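Glutamyl-tRNA(Gln) amidotransferase subunit B, mitochondrial (Saccharomyces cerevisiae, PDB 4N0H) is the B subunit of a mitochondrial three-subunit amidotransferase and carries the GatB/GatE catalytic domain. Local coordinates at residues B[63-77]-B[294-308]. Sequence-based numbering, arbitrary orientation. Where two conformers were deposited one is given.
Sequences LNLEAILFAMKLSLA and INLAPDVISGVRGLM
Val304 is a knob in a hole made by Leu69, Met72, Lys73 and Leu76. Its two methyls divide the work. CG1 lies 3.6 Å from Leu76 CD1 and also meets CG of Lys73, while CG2 lies 3.8 Å from Leu69 CD1. This seats helix 298-306 on helix 65-77, with the axes 9.7 Å apart and crossing at -80°.

Met72 fills the next place along. Its chain bends at chi2 (-61°) and carries CE between Leu296, Val300 and Ile301. CE meets Leu296 CD1 tip to tip at 3.4 Å, a tight carbon pair. It also touches Val300 CG1 and Ile301 CD1, and the Met72 chain runs roughly perpendicular to both of those side chains. Leu76 is covered by Ile301, Val304 and Arg305; its CD1 lies against Arg305 N. The doubly bent Met308 brings CE to 3.3 Å from Lys73 O and on to Ala77. Leu307 CD2 lies against CG, CD and CE of Lys73, 3.8 Å from CE, and the ammonium beyond hydrogen-bonds to Leu198 O.

Towards the start of helix 65-77 the packing passes to residues 294-296, which lead into helix 298-306. Ile68 CG2 meets Leu296 CD2, the two side chains lying alongside and pointing opposite ways. Leu63 CD2 reaches Ile294 CD1 at 4.2 Å. Asn64 is the N-cap: its OD1 accepts from Glu66 N at 2.9 Å.

The contact is apolar packing that joins an early and a late helix of the catalytic domain. Leu74 of helix 65-78 packs on helix 181-197, and Ala71 and Ser75 touch strands 102-120 and 130-142. Subunit F borders both segments: Gln122 of that chain also donates to Asn64 OD1, its Tyr112 N hydrogen-bonds to Asp299 OD2, and its Leu110 packs on Val300. Helix 65-78 thus lies between the sheet and helix 298-306.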
loop_
_atom_site.group_PDB
_atom_site.type_symbol
_atom_site.label_atom_id
_atom_site.label_comp_id
_atom_site.label_asym_id
_atom_site.label_seq_id
_atom_site.Cartn_x
_atom_site.Cartn_y
_atom_site.Cartn_z
ATOM N N LEU B 63 -6.125 -12.927 0.401
ATOM C CA LEU B 63 -5.570 -14.264 0.201
ATOM C C LEU B 63 -6.620 -15.381 0.208
ATOM O O LEU B 63 -7.467 -15.464 1.104
ATOM C CB LEU B 63 -4.470 -14.551 1.230
ATOM C CG LEU B 63 -3.767 -15.907 1.095
ATOM C CD1 LEU B 63 -3.155 -16.066 -0.286
ATOM C CD2 LEU B 63 -2.709 -16.064 2.185
ATOM N N ASN B 64 -6.561 -16.226 -0.821
ATOM C CA ASN B 64 -7.367 -17.431 -0.897
ATOM C C ASN B 64 -6.735 -18.486 0.006
ATOM O O ASN B 64 -5.617 -18.935 -0.247
ATOM C CB ASN B 64 -7.402 -17.935 -2.340
ATOM C CG ASN B 64 -8.336 -19.123 -2.535
ATOM O OD1 ASN B 64 -8.668 -19.847 -1.593
ATOM N ND2 ASN B 64 -8.759 -19.328 -3.771
ATOM N N LEU B 65 -7.452 -18.875 1.055
ATOM C CA LEU B 65 -6.910 -19.806 2.043
ATOM C C LEU B 65 -6.715 -21.219 1.495
ATOM O O LEU B 65 -5.944 -22.005 2.045
ATOM C CB LEU B 65 -7.777 -19.819 3.304
ATOM C CG LEU B 65 -7.896 -18.462 4.007
ATOM C CD1 LEU B 65 -8.766 -18.571 5.253
ATOM C CD2 LEU B 65 -6.526 -17.898 4.365
ATOM N N GLU B 66 -7.401 -21.544 0.405
ATOM C CA GLU B 66 -7.220 -22.854 -0.208
ATOM C C GLU B 66 -5.785 -23.040 -0.710
ATOM O O GLU B 66 -5.261 -24.158 -0.729
ATOM C CB GLU B 66 -8.232 -23.086 -1.338
ATOM C CG GLU B 66 -8.304 -24.538 -1.801
ATOM C CD GLU B 66 -9.439 -24.799 -2.775
ATOM O OE1 GLU B 66 -10.001 -25.917 -2.739
ATOM O OE2 GLU B 66 -9.768 -23.897 -3.578
ATOM N N ALA B 67 -5.150 -21.940 -1.105
ATOM C CA ALA B 67 -3.754 -21.984 -1.533
ATOM C C ALA B 67 -2.831 -22.349 -0.369
ATOM O O ALA B 67 -1.824 -23.034 -0.556
ATOM C CB ALA B 67 -3.333 -20.657 -2.156
ATOM N N ILE B 68 -3.177 -21.890 0.830
ATOM C CA ILE B 68 -2.446 -22.289 2.032
ATOM C C ILE B 68 -2.585 -23.792 2.283
ATOM O O ILE B 68 -1.609 -24.477 2.590
ATOM C CB ILE B 68 -2.945 -21.536 3.276
ATOM C CG1 ILE B 68 -2.606 -20.049 3.185
ATOM C CG2 ILE B 68 -2.342 -22.131 4.551
ATOM C CD1 ILE B 68 -3.075 -19.270 4.395
ATOM N N LEU B 69 -3.806 -24.299 2.158
ATOM C CA LEU B 69 -4.064 -25.716 2.386
ATOM C C LEU B 69 -3.262 -26.570 1.408
ATOM O O LEU B 69 -2.628 -27.555 1.796
ATOM C CB LEU B 69 -5.560 -26.015 2.249
ATOM C CG LEU B 69 -5.984 -27.479 2.386
ATOM C CD1 LEU B 69 -5.736 -27.978 3.801
ATOM C CD2 LEU B 69 -7.443 -27.661 1.997
ATOM N N PHE B 70 -3.288 -26.177 0.137
ATOM C CA PHE B 70 -2.575 -26.897 -0.907
ATOM C C PHE B 70 -1.078 -26.870 -0.626
ATOM O O PHE B 70 -0.405 -27.890 -0.731
ATOM C CB PHE B 70 -2.861 -26.302 -2.294
ATOM C CG PHE B 70 -4.177 -26.735 -2.892
ATOM C CD1 PHE B 70 -5.188 -27.248 -2.097
ATOM C CD2 PHE B 70 -4.398 -26.624 -4.257
ATOM C CE1 PHE B 70 -6.399 -27.640 -2.649
ATOM C CE2 PHE B 70 -5.608 -27.015 -4.823
ATOM C CZ PHE B 70 -6.608 -27.524 -4.016
ATOM N N ALA B 71 -0.562 -25.703 -0.250
ATOM C CA ALA B 71 0.859 -25.586 0.069
ATOM C C ALA B 71 1.241 -26.415 1.306
ATOM O O ALA B 71 2.354 -26.938 1.398
ATOM C CB ALA B 71 1.253 -24.136 0.249
ATOM N N MET B 72 0.319 -26.521 2.258
ATOM C CA MET B 72 0.529 -27.377 3.427
ATOM C C MET B 72 0.700 -28.842 3.028
ATOM O O MET B 72 1.630 -29.513 3.474
ATOM C CB MET B 72 -0.634 -27.242 4.411
ATOM C CG MET B 72 -0.362 -26.276 5.550
ATOM S SD MET B 72 1.052 -26.832 6.522
ATOM C CE MET B 72 1.000 -25.665 7.867
ATOM N N LYS B 73 -0.200 -29.330 2.180
ATOM C CA LYS B 73 -0.166 -30.725 1.752
ATOM C C LYS B 73 1.148 -31.054 1.047
ATOM O O LYS B 73 1.742 -32.113 1.280
ATOM C CB LYS B 73 -1.366 -31.056 0.860
ATOM C CG LYS B 73 -2.708 -30.833 1.539
ATOM C CD LYS B 73 -3.878 -31.184 0.630
ATOM C CE LYS B 73 -4.027 -32.683 0.474
ATOM N NZ LYS B 73 -5.159 -33.045 -0.429
ATOM N N LEU B 74 1.615 -30.133 0.210
ATOM C CA LEU B 74 2.877 -30.336 -0.492
ATOM C C LEU B 74 4.068 -30.335 0.470
ATOM O O LEU B 74 4.952 -31.177 0.358
ATOM C CB LEU B 74 3.076 -29.280 -1.580
ATOM C CG LEU B 74 4.380 -29.435 -2.359
ATOM C CD1 LEU B 74 4.445 -30.806 -3.046
ATOM C CD2 LEU B 74 4.536 -28.310 -3.365
ATOM N N SER B 75 4.088 -29.389 1.408
ATOM C CA SER B 75 5.174 -29.297 2.384
ATOM C C SER B 75 5.270 -30.579 3.204
ATOM O O SER B 75 6.359 -31.094 3.443
ATOM C CB SER B 75 4.963 -28.109 3.326
ATOM O OG SER B 75 4.831 -26.895 2.607
ATOM N N LEU B 76 4.117 -31.090 3.624
ATOM C CA LEU B 76 4.059 -32.305 4.426
ATOM C C LEU B 76 4.560 -33.509 3.632
ATOM O O LEU B 76 5.313 -34.335 4.147
ATOM C CB LEU B 76 2.632 -32.546 4.922
ATOM C CG LEU B 76 2.151 -31.600 6.024
ATOM C CD1 LEU B 76 0.672 -31.800 6.306
ATOM C CD2 LEU B 76 2.969 -31.812 7.287
ATOM N N ALA B 77 4.153 -33.594 2.371
ATOM C CA ALA B 77 4.561 -34.700 1.512
ATOM C C ALA B 77 6.068 -34.707 1.281
ATOM O O ALA B 77 6.674 -35.767 1.128
ATOM C CB ALA B 77 3.819 -34.647 0.185
ATOM N N ILE B 294 1.495 -14.738 6.991
ATOM C CA ILE B 294 0.961 -16.079 7.163
ATOM C C ILE B 294 1.540 -16.627 8.464
ATOM O O ILE B 294 2.735 -16.896 8.545
ATOM C CB ILE B 294 1.349 -17.004 5.989
ATOM C CG1 ILE B 294 0.656 -16.553 4.703
ATOM C CG2 ILE B 294 1.001 -18.466 6.295
ATOM C CD1 ILE B 294 0.996 -17.403 3.501
ATOM N N ASN B 295 0.695 -16.767 9.481
ATOM C CA ASN B 295 1.128 -17.255 10.788
ATOM C C ASN B 295 0.280 -18.437 11.236
ATOM O O ASN B 295 -0.757 -18.262 11.869
ATOM C CB ASN B 295 1.053 -16.132 11.824
ATOM C CG ASN B 295 1.595 -16.547 13.180
ATOM O OD1 ASN B 295 2.209 -17.604 13.327
ATOM N ND2 ASN B 295 1.372 -15.706 14.181
ATOM N N LEU B 296 0.724 -19.643 10.899
ATOM C CA LEU B 296 -0.075 -20.837 11.134
ATOM C C LEU B 296 0.176 -21.409 12.524
ATOM O O LEU B 296 1.313 -21.459 12.989
ATOM C CB LEU B 296 0.230 -21.882 10.059
ATOM C CG LEU B 296 0.057 -21.309 8.647
ATOM C CD1 LEU B 296 0.600 -22.256 7.594
ATOM C CD2 LEU B 296 -1.403 -20.991 8.386
ATOM N N ALA B 297 -0.899 -21.820 13.189
ATOM C CA ALA B 297 -0.783 -22.456 14.495
ATOM C C ALA B 297 -0.313 -23.886 14.291
ATOM O O ALA B 297 -0.555 -24.471 13.235
ATOM C CB ALA B 297 -2.117 -22.435 15.224
ATOM N N PRO B 298 0.380 -24.447 15.294
ATOM C CA PRO B 298 0.876 -25.825 15.221
ATOM C C PRO B 298 -0.190 -26.854 14.821
ATOM O O PRO B 298 0.158 -27.850 14.188
ATOM C CB PRO B 298 1.378 -26.103 16.649
ATOM C CG PRO B 298 1.187 -24.816 17.430
ATOM C CD PRO B 298 0.949 -23.724 16.443
ATOM N N ASP B 299 -1.455 -26.618 15.162
ATOM C CA ASP B 299 -2.502 -27.602 14.878
ATOM C C ASP B 299 -2.903 -27.657 13.402
ATOM O O ASP B 299 -3.670 -28.531 12.994
ATOM C CB ASP B 299 -3.734 -27.406 15.777
ATOM C CG ASP B 299 -4.503 -26.122 15.476
ATOM O OD1 ASP B 299 -5.433 -25.807 16.250
ATOM O OD2 ASP B 299 -4.199 -25.425 14.483
ATOM N N VAL B 300 -2.407 -26.708 12.614
ATOM C CA VAL B 300 -2.623 -26.751 11.171
ATOM C C VAL B 300 -1.799 -27.903 10.599
ATOM O O VAL B 300 -2.254 -28.626 9.713
ATOM C CB VAL B 300 -2.245 -25.419 10.484
ATOM C CG1 VAL B 300 -2.440 -25.518 8.976
ATOM C CG2 VAL B 300 -3.078 -24.277 11.039
ATOM N N ILE B 301 -0.593 -28.079 11.134
ATOM C CA ILE B 301 0.290 -29.171 10.729
ATOM C C ILE B 301 -0.338 -30.539 10.977
ATOM O O ILE B 301 -0.453 -31.353 10.061
ATOM C CB ILE B 301 1.624 -29.125 11.481
ATOM C CG1 ILE B 301 2.261 -27.740 11.366
ATOM C CG2 ILE B 301 2.558 -30.199 10.950
ATOM C CD1 ILE B 301 2.961 -27.500 10.052
ATOM N N SER B 302 -0.744 -30.796 12.218
ATOM C CA SER B 302 -1.372 -32.073 12.551
ATOM C C SER B 302 -2.727 -32.240 11.863
ATOM O O SER B 302 -3.083 -33.339 11.454
ATOM C CB SER B 302 -1.513 -32.239 14.069
ATOM O OG SER B 302 -2.017 -31.052 14.662
ATOM N N GLY B 303 -3.472 -31.147 11.730
ATOM C CA GLY B 303 -4.772 -31.188 11.081
ATOM C C GLY B 303 -4.698 -31.633 9.630
ATOM O O GLY B 303 -5.382 -32.575 9.221
ATOM N N VAL B 304 -3.861 -30.952 8.851
ATOM C CA VAL B 304 -3.682 -31.271 7.434
ATOM C C VAL B 304 -3.049 -32.655 7.255
ATOM O O VAL B 304 -3.313 -33.346 6.269
ATOM C CB VAL B 304 -2.852 -30.169 6.714
ATOM C CG1 VAL B 304 -2.559 -30.544 5.268
ATOM C CG2 VAL B 304 -3.591 -28.837 6.770
ATOM N N ARG B 305 -2.219 -33.059 8.213
ATOM C CA ARG B 305 -1.586 -34.378 8.173
ATOM C C ARG B 305 -2.625 -35.491 8.094
ATOM O O ARG B 305 -2.446 -36.474 7.372
ATOM C CB ARG B 305 -0.693 -34.590 9.399
ATOM C CG ARG B 305 0.765 -34.853 9.062
ATOM C CD ARG B 305 1.632 -34.942 10.311
ATOM N NE ARG B 305 3.048 -34.782 9.986
ATOM C CZ ARG B 305 3.885 -34.000 10.659
ATOM N NH1 ARG B 305 3.452 -33.312 11.705
ATOM N NH2 ARG B 305 5.154 -33.905 10.291
ATOM N N GLY B 306 -3.716 -35.326 8.832
ATOM C CA GLY B 306 -4.769 -36.325 8.854
ATOM C C GLY B 306 -5.557 -36.402 7.561
ATOM O O GLY B 306 -6.216 -37.402 7.282
ATOM N N LEU B 307 -5.484 -35.345 6.762
ATOM C CA LEU B 307 -6.259 -35.267 5.531
ATOM C C LEU B 307 -5.418 -35.685 4.313
ATOM O O LEU B 307 -5.898 -35.701 3.180
ATOM C CB LEU B 307 -6.899 -33.869 5.409
ATOM C CG LEU B 307 -6.698 -32.789 4.340
ATOM C CD1 LEU B 307 -7.382 -31.501 4.811
ATOM C CD2 LEU B 307 -5.242 -32.499 4.017
ATOM N N MET B 308 -4.163 -36.039 4.568
ATOM C CA MET B 308 -3.257 -36.490 3.517
ATOM C C MET B 308 -3.651 -37.867 3.002
ATOM O O MET B 308 -4.064 -38.733 3.775
ATOM C CB MET B 308 -1.817 -36.539 4.037
ATOM C CG MET B 308 -1.231 -35.183 4.389
ATOM S SD MET B 308 -0.831 -34.233 2.914
ATOM C CE MET B 308 0.662 -35.062 2.370
#